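Local coordinates for periplasmic binding protein (Veillonella parvula, PDB 4N01), which probably captures a small solute in the periplasm and hands it to a membrane transporter, as expected of a periplasmic binding protein, at residues 203-213 against 233-242; 263-273 against 299-310. All blocks are in the same frame, centred on the assembly; numbering follows the deposited sequence.

Interaction 1 of 2, residues 203-213 against 233-242; sequences LKDLPRKRVFI and LKLIGADNVM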
loop_
_atom_site.group_PDB
_atom_site.type_symbol
_atom_site.label_atom_id
_atom_site.label_comp_id
_atom_site.label_asym_id
_atom_site.label_seq_id
_atom_site.Cartn_x
_atom_site.Cartn_y
_atom_site.Cartn_z
ATOM N N LEU A 203 -10.451 10.560 18.779
ATOM C CA LEU A 203 -11.106 9.258 18.882
ATOM C C LEU A 203 -11.091 8.694 20.291
ATOM O O LEU A 203 -11.721 7.669 20.553
ATOM C CB LEU A 203 -10.443 8.247 17.950
ATOM C CG LEU A 203 -10.537 8.599 16.470
ATOM C CD1 LEU A 203 -9.857 7.536 15.631
ATOM C CD2 LEU A 203 -12.012 8.721 16.091
ATOM N N LYS A 204 -10.367 9.355 21.188
ATOM C CA LYS A 204 -10.277 8.899 22.568
ATOM C C LYS A 204 -11.684 8.736 23.151
ATOM O O LYS A 204 -12.512 9.643 23.044
ATOM C CB LYS A 204 -9.462 9.883 23.413
ATOM C CG LYS A 204 -8.631 9.206 24.496
ATOM C CD LYS A 204 -8.707 9.967 25.816
ATOM C CE LYS A 204 -7.762 9.381 26.854
ATOM N NZ LYS A 204 -7.433 10.372 27.915
ATOM N N ASP A 205 -11.958 7.559 23.706
ATOM C CA ASP A 205 -13.221 7.297 24.407
ATOM C C ASP A 205 -14.460 7.228 23.503
ATOM O O ASP A 205 -15.589 7.262 23.995
ATOM C CB ASP A 205 -13.447 8.307 25.539
ATOM C CG ASP A 205 -12.347 8.276 26.579
ATOM O OD1 ASP A 205 -11.863 7.170 26.908
ATOM O OD2 ASP A 205 -11.964 9.361 27.071
ATOM N N LEU A 206 -14.247 7.134 22.193
ATOM C CA LEU A 206 -15.317 6.732 21.273
ATOM C C LEU A 206 -15.249 5.217 21.092
ATOM O O LEU A 206 -14.161 4.643 21.079
ATOM C CB LEU A 206 -15.172 7.419 19.907
ATOM C CG LEU A 206 -15.182 8.952 19.904
ATOM C CD1 LEU A 206 -15.151 9.476 18.471
ATOM C CD2 LEU A 206 -16.393 9.486 20.656
ATOM N N PRO A 207 -16.410 4.560 20.945
ATOM C CA PRO A 207 -16.436 3.095 20.787
ATOM C C PRO A 207 -15.735 2.613 19.524
ATOM O O PRO A 207 -15.795 3.288 18.492
ATOM C CB PRO A 207 -17.934 2.766 20.690
ATOM C CG PRO A 207 -18.604 4.074 20.324
ATOM C CD PRO A 207 -17.762 5.143 20.982
ATOM N N ARG A 208 -15.089 1.451 19.591
ATOM C CA ARG A 208 -14.435 0.898 18.414
ATOM C C ARG A 208 -15.506 0.301 17.504
ATOM O O ARG A 208 -16.596 -0.043 17.961
ATOM C CB ARG A 208 -13.429 -0.187 18.825
ATOM C CG ARG A 208 -12.404 0.276 19.867
ATOM C CD ARG A 208 -11.362 -0.801 20.132
ATOM N NE ARG A 208 -10.584 -1.088 18.927
ATOM C CZ ARG A 208 -9.505 -0.407 18.563
ATOM N NH1 ARG A 208 -9.085 0.608 19.310
ATOM N NH2 ARG A 208 -8.855 -0.732 17.450
ATOM N N LYS A 209 -15.196 0.177 16.223
ATOM C CA LYS A 209 -16.162 -0.355 15.263
ATOM C C LYS A 209 -15.589 -1.558 14.533
ATOM O O LYS A 209 -14.381 -1.637 14.314
ATOM C CB LYS A 209 -16.531 0.723 14.236
ATOM C CG LYS A 209 -17.184 1.940 14.845
ATOM C CD LYS A 209 -18.550 1.618 15.416
ATOM C CE LYS A 209 -19.202 2.885 15.961
ATOM N NZ LYS A 209 -20.613 2.657 16.351
ATOM N N ARG A 210 -16.455 -2.493 14.151
ATOM C CA ARG A 210 -16.005 -3.669 13.411
ATOM C C ARG A 210 -16.195 -3.454 11.919
ATOM O O ARG A 210 -17.246 -2.971 11.488
ATOM C CB ARG A 210 -16.750 -4.903 13.903
ATOM C CG ARG A 210 -16.251 -5.324 15.269
ATOM C CD ARG A 210 -17.273 -6.108 16.035
ATOM N NE ARG A 210 -17.580 -7.407 15.438
ATOM C CZ ARG A 210 -16.811 -8.489 15.555
ATOM N NH1 ARG A 210 -15.661 -8.428 16.221
ATOM N NH2 ARG A 210 -17.184 -9.636 14.997
ATOM N N VAL A 211 -15.170 -3.774 11.134
ATOM C CA VAL A 211 -15.207 -3.484 9.695
ATOM C C VAL A 211 -14.866 -4.713 8.842
ATOM O O VAL A 211 -14.203 -5.638 9.292
ATOM C CB VAL A 211 -14.287 -2.292 9.313
ATOM C CG1 VAL A 211 -14.624 -1.071 10.170
ATOM C CG2 VAL A 211 -12.798 -2.659 9.465
ATOM N N PHE A 212 -15.340 -4.719 7.608
ATOM C CA PHE A 212 -15.016 -5.776 6.665
ATOM C C PHE A 212 -14.506 -5.105 5.402
ATOM O O PHE A 212 -15.116 -4.159 4.899
ATOM C CB PHE A 212 -16.269 -6.608 6.363
ATOM C CG PHE A 212 -16.096 -7.578 5.226
ATOM C CD1 PHE A 212 -15.287 -8.704 5.370
ATOM C CD2 PHE A 212 -16.758 -7.380 4.026
ATOM C CE1 PHE A 212 -15.131 -9.605 4.315
ATOM C CE2 PHE A 212 -16.614 -8.275 2.973
ATOM C CZ PHE A 212 -15.798 -9.387 3.117
ATOM N N ILE A 213 -13.363 -5.560 4.905
ATOM C CA ILE A 213 -12.820 -5.001 3.673
ATOM C C ILE A 213 -13.239 -5.857 2.474
ATOM O O ILE A 213 -12.940 -7.054 2.409
ATOM C CB ILE A 213 -11.282 -4.907 3.718
ATOM C CG1 ILE A 213 -10.849 -3.955 4.838
ATOM C CG2 ILE A 213 -10.768 -4.406 2.385
ATOM C CD1 ILE A 213 -10.623 -4.628 6.160
ATOM N N LEU A 233 -5.762 0.063 10.228
ATOM C CA LEU A 233 -7.154 0.321 10.598
ATOM C C LEU A 233 -7.369 0.260 12.109
ATOM O O LEU A 233 -8.196 0.995 12.656
ATOM C CB LEU A 233 -8.119 -0.648 9.873
ATOM C CG LEU A 233 -8.234 -0.388 8.366
ATOM C CD1 LEU A 233 -9.105 -1.466 7.713
ATOM C CD2 LEU A 233 -8.805 1.007 8.110
ATOM N N LYS A 234 -6.602 -0.577 12.796
ATOM C CA LYS A 234 -6.682 -0.625 14.256
ATOM C C LYS A 234 -6.306 0.719 14.893
ATOM O O LYS A 234 -6.768 1.050 15.988
ATOM C CB LYS A 234 -5.809 -1.756 14.813
ATOM C CG LYS A 234 -6.432 -3.132 14.637
ATOM C CD LYS A 234 -5.582 -4.235 15.253
ATOM C CE LYS A 234 -6.371 -5.545 15.288
ATOM N NZ LYS A 234 -5.518 -6.733 15.590
ATOM N N LEU A 235 -5.483 1.501 14.205
ATOM C CA LEU A 235 -5.073 2.810 14.735
ATOM C C LEU A 235 -6.236 3.800 14.910
ATOM O O LEU A 235 -6.123 4.757 15.686
ATOM C CB LEU A 235 -4.001 3.445 13.839
ATOM C CG LEU A 235 -2.657 2.721 13.759
ATOM C CD1 LEU A 235 -1.798 3.430 12.710
ATOM C CD2 LEU A 235 -1.944 2.691 15.109
ATOM N N ILE A 236 -7.332 3.593 14.182
ATOM C CA ILE A 236 -8.482 4.493 14.280
ATOM C C ILE A 236 -9.716 3.771 14.796
ATOM O O ILE A 236 -10.843 4.150 14.478
ATOM C CB ILE A 236 -8.829 5.181 12.937
ATOM C CG1 ILE A 236 -9.063 4.137 11.836
ATOM C CG2 ILE A 236 -7.731 6.171 12.539
ATOM C CD1 ILE A 236 -9.704 4.739 10.549
ATOM N N GLY A 237 -9.498 2.719 15.573
ATOM C CA GLY A 237 -10.596 2.013 16.197
ATOM C C GLY A 237 -11.465 1.271 15.203
ATOM O O GLY A 237 -12.660 1.108 15.425
ATOM N N ALA A 238 -10.872 0.835 14.096
ATOM C CA ALA A 238 -11.611 0.055 13.105
ATOM C C ALA A 238 -11.008 -1.344 13.098
ATOM O O ALA A 238 -9.869 -1.527 12.677
ATOM C CB ALA A 238 -11.491 0.697 11.732
ATOM N N ASP A 239 -11.752 -2.325 13.596
ATOM C CA ASP A 239 -11.211 -3.672 13.774
ATOM C C ASP A 239 -11.677 -4.632 12.681
ATOM O O ASP A 239 -12.861 -4.917 12.576
ATOM C CB ASP A 239 -11.628 -4.217 15.140
ATOM C CG ASP A 239 -10.981 -3.467 16.288
ATOM O OD1 ASP A 239 -9.763 -3.176 16.200
ATOM O OD2 ASP A 239 -11.684 -3.179 17.289
ATOM N N ASN A 240 -10.739 -5.121 11.877
ATOM C CA ASN A 240 -11.034 -6.025 10.760
ATOM C C ASN A 240 -11.621 -7.348 11.245
ATOM O O ASN A 240 -10.960 -8.081 11.993
ATOM C CB ASN A 240 -9.738 -6.270 9.960
ATOM C CG ASN A 240 -9.942 -7.176 8.755
ATOM O OD1 ASN A 240 -11.054 -7.626 8.482
ATOM N ND2 ASN A 240 -8.861 -7.415 8.000
ATOM N N VAL A 241 -12.861 -7.653 10.849
ATOM C CA VAL A 241 -13.520 -8.860 11.368
ATOM C C VAL A 241 -12.917 -10.150 10.840
ATOM O O VAL A 241 -13.201 -11.239 11.369
ATOM C CB VAL A 241 -15.050 -8.883 11.095
ATOM C CG1 VAL A 241 -15.746 -7.737 11.841
ATOM C CG2 VAL A 241 -15.322 -8.804 9.604
HETATM N N MSE A 242 -12.095 -10.049 9.798
HETATM C CA MSE A 242 -11.446 -11.244 9.257
HETATM C C MSE A 242 -10.091 -11.512 9.928
HETATM O O MSE A 242 -9.470 -12.544 9.687
HETATM C CB MSE A 242 -11.290 -11.166 7.726
HETATM C CG MSE A 242 -12.615 -10.971 6.986
HETATM SE SE MSE A 242 -13.985 -12.308 7.474
HETATM C CE MSE A 242 -13.407 -13.708 6.256
HETATM O O HOH W 1 -6.589 2.379 18.763
HETATM O O HOH W 2 -12.078 -7.794 6.022
#
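Lys234 O, in the last turn of the helix that begins at residue 228, is gripped from several quarters: Arg208 NH2 meets one of its lone pairs at 3.1 Å, Gly237 N closes the turn onto it, and a water bridges it to Arg208 NH1. The guanidinium also takes Asp239 side-on, NE to OD2 at 2.9 Å and NH2 to OD1, with the two planes only 24° apart. A bend at chi3 (63°) folds the arginine chain back and lays one guanidinium face over Gly237 CA. Gly237, whose positive phi suits a glycine, is the C-prime residue of the Schellman motif that ends the helix. Strand pairing starts here with Lys209 N bonded to Gly237 O at 2.8 Å, and Asp239 N, Val211 N and Val241 N continue it. On the face shared by Val211 and Ala238, Val211 CG1 rests on Ala238 CB at 3.9 Å. Farther along, Ile213 CD1 meets Leu233 CD1 tip to tip at 3.8 Å and lies across the Asn240 amide. That amide is well occupied: OD1 accepts from Met242 N in an Asx turn and from a water held by Ile213 N, while ND2 reaches Ala224 O. Parallel neighbouring strands joined through short strands and then helix 228-234 make this a beta-alpha-beta crossover, here at the edge of a four-stranded parallel sheet.

Interaction 2 of 2, residues 263-273 against 299-310; sequences NPDYIIIADYG and TAVKEGHFIRVK
Tyr266 and His305 lie in an offset stack, centroids 4.2 Å apart and planes 13° from parallel, with Tyr266 CE1 over the imidazole. Glu303 CB packs on the other imidazole face, and the histidine edge at CD2 comes within 3.0 Å of Asp265 O, a buried oxygen without a hydrogen-bond partner. Ala300 CB fits beside that same carbonyl and against Ile267 CG1, close approaches that suit a small residue. Ala300 N bonds to Pro264 O, and Asn263 OD1 receives Thr299 N at 2.7 Å, fixing the start of helix 299-303 to the loop before strand 266-270.

From Ile267 to Asp271 the backbone pairs in parallel with His305 to Val309, Ile269 N to Ile307 O being the shortest of these backbone bonds at 2.7 Å. Beta-branched residues suit the strands, and Ile268, Ile269 and Val309 are buried: Ile268 CG2 packs on Val309 CG1 at 3.6 Å, while Ile267 and Ile269 meet the Phe306 ring on the other face.

At the far end Asp271 CG stands anti to its own N (chi1 -177°), bringing OD1 to Arg308 NE at 3.0 Å. The arginine approaches from above the carboxylate plane and rests a guanidinium face on Asp271 CB. OD2 accepts from Gly273 N in an Asx turn, and Lys310 curls back until NZ reaches Asp271 O at 2.8 Å. Replacing Asp271 by an alanine would probably leave Arg308 NE without its counter-charge and Gly273 N without its acceptor, letting the turn drift. The bent geometry of the Asp271-Arg308 bond (N-H...O angle 133°) suggests that the pair probably relies more on charge than on direction, with the nearby Lys310 ammonium likely to stabilise the carboxylate further.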
loop_
_atom_site.group_PDB
_atom_site.type_symbol
_atom_site.label_atom_id
_atom_site.label_comp_id
_atom_site.label_asym_id
_atom_site.label_seq_id
_atom_site.Cartn_x
_atom_site.Cartn_y
_atom_site.Cartn_z
ATOM N N ASN A 263 -20.751 -9.951 11.527
ATOM C CA ASN A 263 -21.669 -8.808 11.515
ATOM C C ASN A 263 -20.966 -7.452 11.590
ATOM O O ASN A 263 -21.117 -6.733 12.573
ATOM C CB ASN A 263 -22.657 -8.930 12.685
ATOM C CG ASN A 263 -23.903 -8.090 12.483
ATOM O OD1 ASN A 263 -24.197 -7.670 11.366
ATOM N ND2 ASN A 263 -24.643 -7.851 13.562
ATOM N N PRO A 264 -20.189 -7.096 10.560
ATOM C CA PRO A 264 -19.465 -5.822 10.636
ATOM C C PRO A 264 -20.369 -4.587 10.683
ATOM O O PRO A 264 -21.473 -4.593 10.116
ATOM C CB PRO A 264 -18.654 -5.807 9.338
ATOM C CG PRO A 264 -19.440 -6.713 8.399
ATOM C CD PRO A 264 -19.989 -7.787 9.275
ATOM N N ASP A 265 -19.893 -3.541 11.362
ATOM C CA ASP A 265 -20.560 -2.231 11.396
ATOM C C ASP A 265 -20.403 -1.472 10.076
ATOM O O ASP A 265 -21.311 -0.748 9.657
ATOM C CB ASP A 265 -19.953 -1.377 12.524
ATOM C CG ASP A 265 -20.214 -1.965 13.898
ATOM O OD1 ASP A 265 -21.390 -2.236 14.198
ATOM O OD2 ASP A 265 -19.244 -2.176 14.670
ATOM N N TYR A 266 -19.242 -1.619 9.440
ATOM C CA TYR A 266 -18.949 -0.913 8.182
ATOM C C TYR A 266 -18.356 -1.876 7.178
ATOM O O TYR A 266 -17.646 -2.807 7.548
ATOM C CB TYR A 266 -17.977 0.269 8.405
ATOM C CG TYR A 266 -18.593 1.357 9.237
ATOM C CD1 TYR A 266 -19.138 2.489 8.647
ATOM C CD2 TYR A 266 -18.678 1.230 10.613
ATOM C CE1 TYR A 266 -19.742 3.478 9.411
ATOM C CE2 TYR A 266 -19.284 2.199 11.387
ATOM C CZ TYR A 266 -19.816 3.318 10.780
ATOM O OH TYR A 266 -20.423 4.269 11.556
ATOM N N ILE A 267 -18.656 -1.657 5.905
ATOM C CA ILE A 267 -17.999 -2.393 4.838
ATOM C C ILE A 267 -17.168 -1.422 4.002
ATOM O O ILE A 267 -17.690 -0.464 3.422
ATOM C CB ILE A 267 -19.021 -3.135 3.933
ATOM C CG1 ILE A 267 -19.678 -4.283 4.710
ATOM C CG2 ILE A 267 -18.321 -3.679 2.689
ATOM C CD1 ILE A 267 -20.942 -4.815 4.047
ATOM N N ILE A 268 -15.861 -1.654 3.962
ATOM C CA ILE A 268 -14.961 -0.777 3.241
ATOM C C ILE A 268 -14.692 -1.416 1.892
ATOM O O ILE A 268 -14.236 -2.555 1.813
ATOM C CB ILE A 268 -13.631 -0.607 4.016
ATOM C CG1 ILE A 268 -13.887 0.084 5.362
ATOM C CG2 ILE A 268 -12.627 0.189 3.197
ATOM C CD1 ILE A 268 -12.704 -0.041 6.363
ATOM N N ILE A 269 -14.963 -0.674 0.827
ATOM C CA ILE A 269 -14.976 -1.232 -0.513
ATOM C C ILE A 269 -13.871 -0.607 -1.353
ATOM O O ILE A 269 -13.804 0.619 -1.488
ATOM C CB ILE A 269 -16.324 -0.928 -1.200
ATOM C CG1 ILE A 269 -17.464 -1.683 -0.490
ATOM C CG2 ILE A 269 -16.259 -1.247 -2.702
ATOM C CD1 ILE A 269 -18.848 -1.325 -1.031
ATOM N N ALA A 270 -13.015 -1.443 -1.930
ATOM C CA ALA A 270 -11.961 -0.944 -2.809
ATOM C C ALA A 270 -12.532 -0.576 -4.180
ATOM O O ALA A 270 -13.167 -1.395 -4.848
ATOM C CB ALA A 270 -10.837 -1.975 -2.952
ATOM N N ASP A 271 -12.296 0.658 -4.600
ATOM C CA ASP A 271 -12.777 1.146 -5.893
ATOM C C ASP A 271 -11.653 1.053 -6.938
ATOM O O ASP A 271 -10.609 1.697 -6.799
ATOM C CB ASP A 271 -13.279 2.591 -5.727
ATOM C CG ASP A 271 -13.864 3.177 -7.004
ATOM O OD1 ASP A 271 -14.964 3.772 -6.943
ATOM O OD2 ASP A 271 -13.237 3.069 -8.077
ATOM N N TYR A 272 -11.872 0.256 -7.984
ATOM C CA TYR A 272 -10.852 0.044 -9.023
ATOM C C TYR A 272 -11.089 0.863 -10.298
ATOM O O TYR A 272 -10.755 0.417 -11.394
ATOM C CB TYR A 272 -10.740 -1.458 -9.364
ATOM C CG TYR A 272 -9.974 -2.267 -8.330
ATOM C CD1 TYR A 272 -8.593 -2.402 -8.414
ATOM C CD2 TYR A 272 -10.628 -2.880 -7.266
ATOM C CE1 TYR A 272 -7.882 -3.135 -7.471
ATOM C CE2 TYR A 272 -9.922 -3.617 -6.317
ATOM C CZ TYR A 272 -8.549 -3.739 -6.427
ATOM O OH TYR A 272 -7.836 -4.468 -5.496
ATOM N N GLY A 273 -11.641 2.066 -10.151
ATOM C CA GLY A 273 -11.924 2.921 -11.295
ATOM C C GLY A 273 -10.756 3.784 -11.739
ATOM O O GLY A 273 -9.730 3.844 -11.059
ATOM N N THR A 299 -25.349 -5.682 9.871
ATOM C CA THR A 299 -25.512 -4.300 10.336
ATOM C C THR A 299 -25.087 -3.247 9.303
ATOM O O THR A 299 -25.856 -2.338 8.997
ATOM C CB THR A 299 -24.734 -4.071 11.640
ATOM O OG1 THR A 299 -25.302 -4.895 12.661
ATOM C CG2 THR A 299 -24.824 -2.620 12.066
ATOM N N ALA A 300 -23.875 -3.377 8.771
ATOM C CA ALA A 300 -23.400 -2.468 7.730
ATOM C C ALA A 300 -24.372 -2.362 6.550
ATOM O O ALA A 300 -24.595 -1.276 6.005
ATOM C CB ALA A 300 -22.010 -2.899 7.246
ATOM N N VAL A 301 -24.953 -3.484 6.148
ATOM C CA VAL A 301 -25.871 -3.470 5.020
ATOM C C VAL A 301 -27.176 -2.769 5.379
ATOM O O VAL A 301 -27.661 -1.923 4.620
ATOM C CB VAL A 301 -26.152 -4.908 4.516
ATOM C CG1 VAL A 301 -27.172 -4.885 3.388
ATOM C CG2 VAL A 301 -24.852 -5.561 4.043
ATOM N N LYS A 302 -27.738 -3.104 6.539
ATOM C CA LYS A 302 -29.003 -2.513 6.965
ATOM C C LYS A 302 -28.870 -1.012 7.145
ATOM O O LYS A 302 -29.799 -0.271 6.852
ATOM C CB LYS A 302 -29.486 -3.126 8.288
ATOM C CG LYS A 302 -29.950 -4.574 8.189
ATOM C CD LYS A 302 -30.616 -5.046 9.488
ATOM C CE LYS A 302 -29.610 -5.196 10.619
ATOM N NZ LYS A 302 -30.227 -5.845 11.817
ATOM N N GLU A 303 -27.721 -0.569 7.648
ATOM C CA GLU A 303 -27.522 0.853 7.953
ATOM C C GLU A 303 -26.873 1.632 6.806
ATOM O O GLU A 303 -26.693 2.843 6.901
ATOM C CB GLU A 303 -26.700 1.018 9.249
ATOM C CG GLU A 303 -27.464 0.507 10.470
ATOM C CD GLU A 303 -26.651 0.529 11.749
ATOM O OE1 GLU A 303 -25.434 0.828 11.691
ATOM O OE2 GLU A 303 -27.234 0.247 12.821
ATOM N N GLY A 304 -26.523 0.934 5.732
ATOM C CA GLY A 304 -25.924 1.579 4.570
ATOM C C GLY A 304 -24.543 2.134 4.858
ATOM O O GLY A 304 -24.151 3.181 4.347
ATOM N N HIS A 305 -23.793 1.418 5.680
ATOM C CA HIS A 305 -22.443 1.837 6.062
ATOM C C HIS A 305 -21.399 1.325 5.070
ATOM O O HIS A 305 -20.627 0.409 5.379
ATOM C CB HIS A 305 -22.117 1.320 7.459
ATOM C CG HIS A 305 -22.832 2.031 8.559
ATOM N ND1 HIS A 305 -23.345 3.315 8.424
ATOM C CD2 HIS A 305 -23.116 1.665 9.833
ATOM C CE1 HIS A 305 -23.915 3.685 9.546
ATOM N NE2 HIS A 305 -23.790 2.697 10.428
ATOM N N PHE A 306 -21.381 1.914 3.879
ATOM C CA PHE A 306 -20.407 1.567 2.845
ATOM C C PHE A 306 -19.382 2.680 2.701
ATOM O O PHE A 306 -19.746 3.844 2.513
ATOM C CB PHE A 306 -21.118 1.360 1.501
ATOM C CG PHE A 306 -22.147 0.260 1.523
ATOM C CD1 PHE A 306 -21.756 -1.073 1.603
ATOM C CD2 PHE A 306 -23.505 0.557 1.478
ATOM C CE1 PHE A 306 -22.710 -2.097 1.631
ATOM C CE2 PHE A 306 -24.467 -0.463 1.507
ATOM C CZ PHE A 306 -24.067 -1.788 1.584
ATOM N N ILE A 307 -18.104 2.319 2.759
ATOM C CA ILE A 307 -17.018 3.293 2.747
ATOM C C ILE A 307 -16.049 3.016 1.602
ATOM O O ILE A 307 -15.581 1.893 1.420
ATOM C CB ILE A 307 -16.260 3.251 4.073
ATOM C CG1 ILE A 307 -17.194 3.705 5.194
ATOM C CG2 ILE A 307 -15.030 4.150 4.036
ATOM C CD1 ILE A 307 -16.565 3.654 6.518
ATOM N N ARG A 308 -15.764 4.047 0.822
ATOM C CA ARG A 308 -14.952 3.905 -0.390
ATOM C C ARG A 308 -13.480 4.133 -0.097
ATOM O O ARG A 308 -13.129 5.115 0.560
ATOM C CB ARG A 308 -15.416 4.939 -1.410
ATOM C CG ARG A 308 -14.707 4.889 -2.754
ATOM C CD ARG A 308 -15.205 6.020 -3.621
ATOM N NE ARG A 308 -14.658 5.969 -4.976
ATOM C CZ ARG A 308 -13.465 6.444 -5.308
ATOM N NH1 ARG A 308 -12.698 6.987 -4.372
ATOM N NH2 ARG A 308 -13.038 6.374 -6.565
ATOM N N VAL A 309 -12.613 3.244 -0.575
ATOM C CA VAL A 309 -11.170 3.513 -0.526
ATOM C C VAL A 309 -10.522 3.121 -1.835
ATOM O O VAL A 309 -11.094 2.358 -2.614
ATOM C CB VAL A 309 -10.448 2.712 0.589
ATOM C CG1 VAL A 309 -10.970 3.093 1.971
ATOM C CG2 VAL A 309 -10.569 1.193 0.341
ATOM N N LYS A 310 -9.327 3.649 -2.073
ATOM C CA LYS A 310 -8.449 3.104 -3.096
ATOM C C LYS A 310 -7.512 2.138 -2.400
ATOM O O LYS A 310 -7.152 2.345 -1.238
ATOM C CB LYS A 310 -7.628 4.208 -3.755
ATOM C CG LYS A 310 -8.476 5.287 -4.415
ATOM C CD LYS A 310 -9.297 4.712 -5.555
ATOM C CE LYS A 310 -8.396 4.358 -6.731
ATOM N NZ LYS A 310 -9.174 3.781 -7.883
HETATM O O HOH W 3 -23.024 0.483 13.048
#

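Overall arrangement
Coming out of helix 182-203, the chain enters strand 209-214, and interaction 1 closes the 19 residues that separate its segments. Only afterwards does interaction 2 open, bringing 299-310 back beside 263-273 after an excursion through helix 280-290. The two closures therefore follow in series, neither nested nor crossed. They share one parallel sheet, ordered 238-240, 209-214, 266-270, 306-309, whose two central strands join them: Phe212 O lies 2.8 Å from Ile268 N, and Asp265 OD2 accepts from Arg210 N. Interaction 1 thus adds one edge strand and interaction 2 the other. Helix 320-332 touches Ile236 of the first and Ile307 of the second, binding both into one alpha/beta lobe.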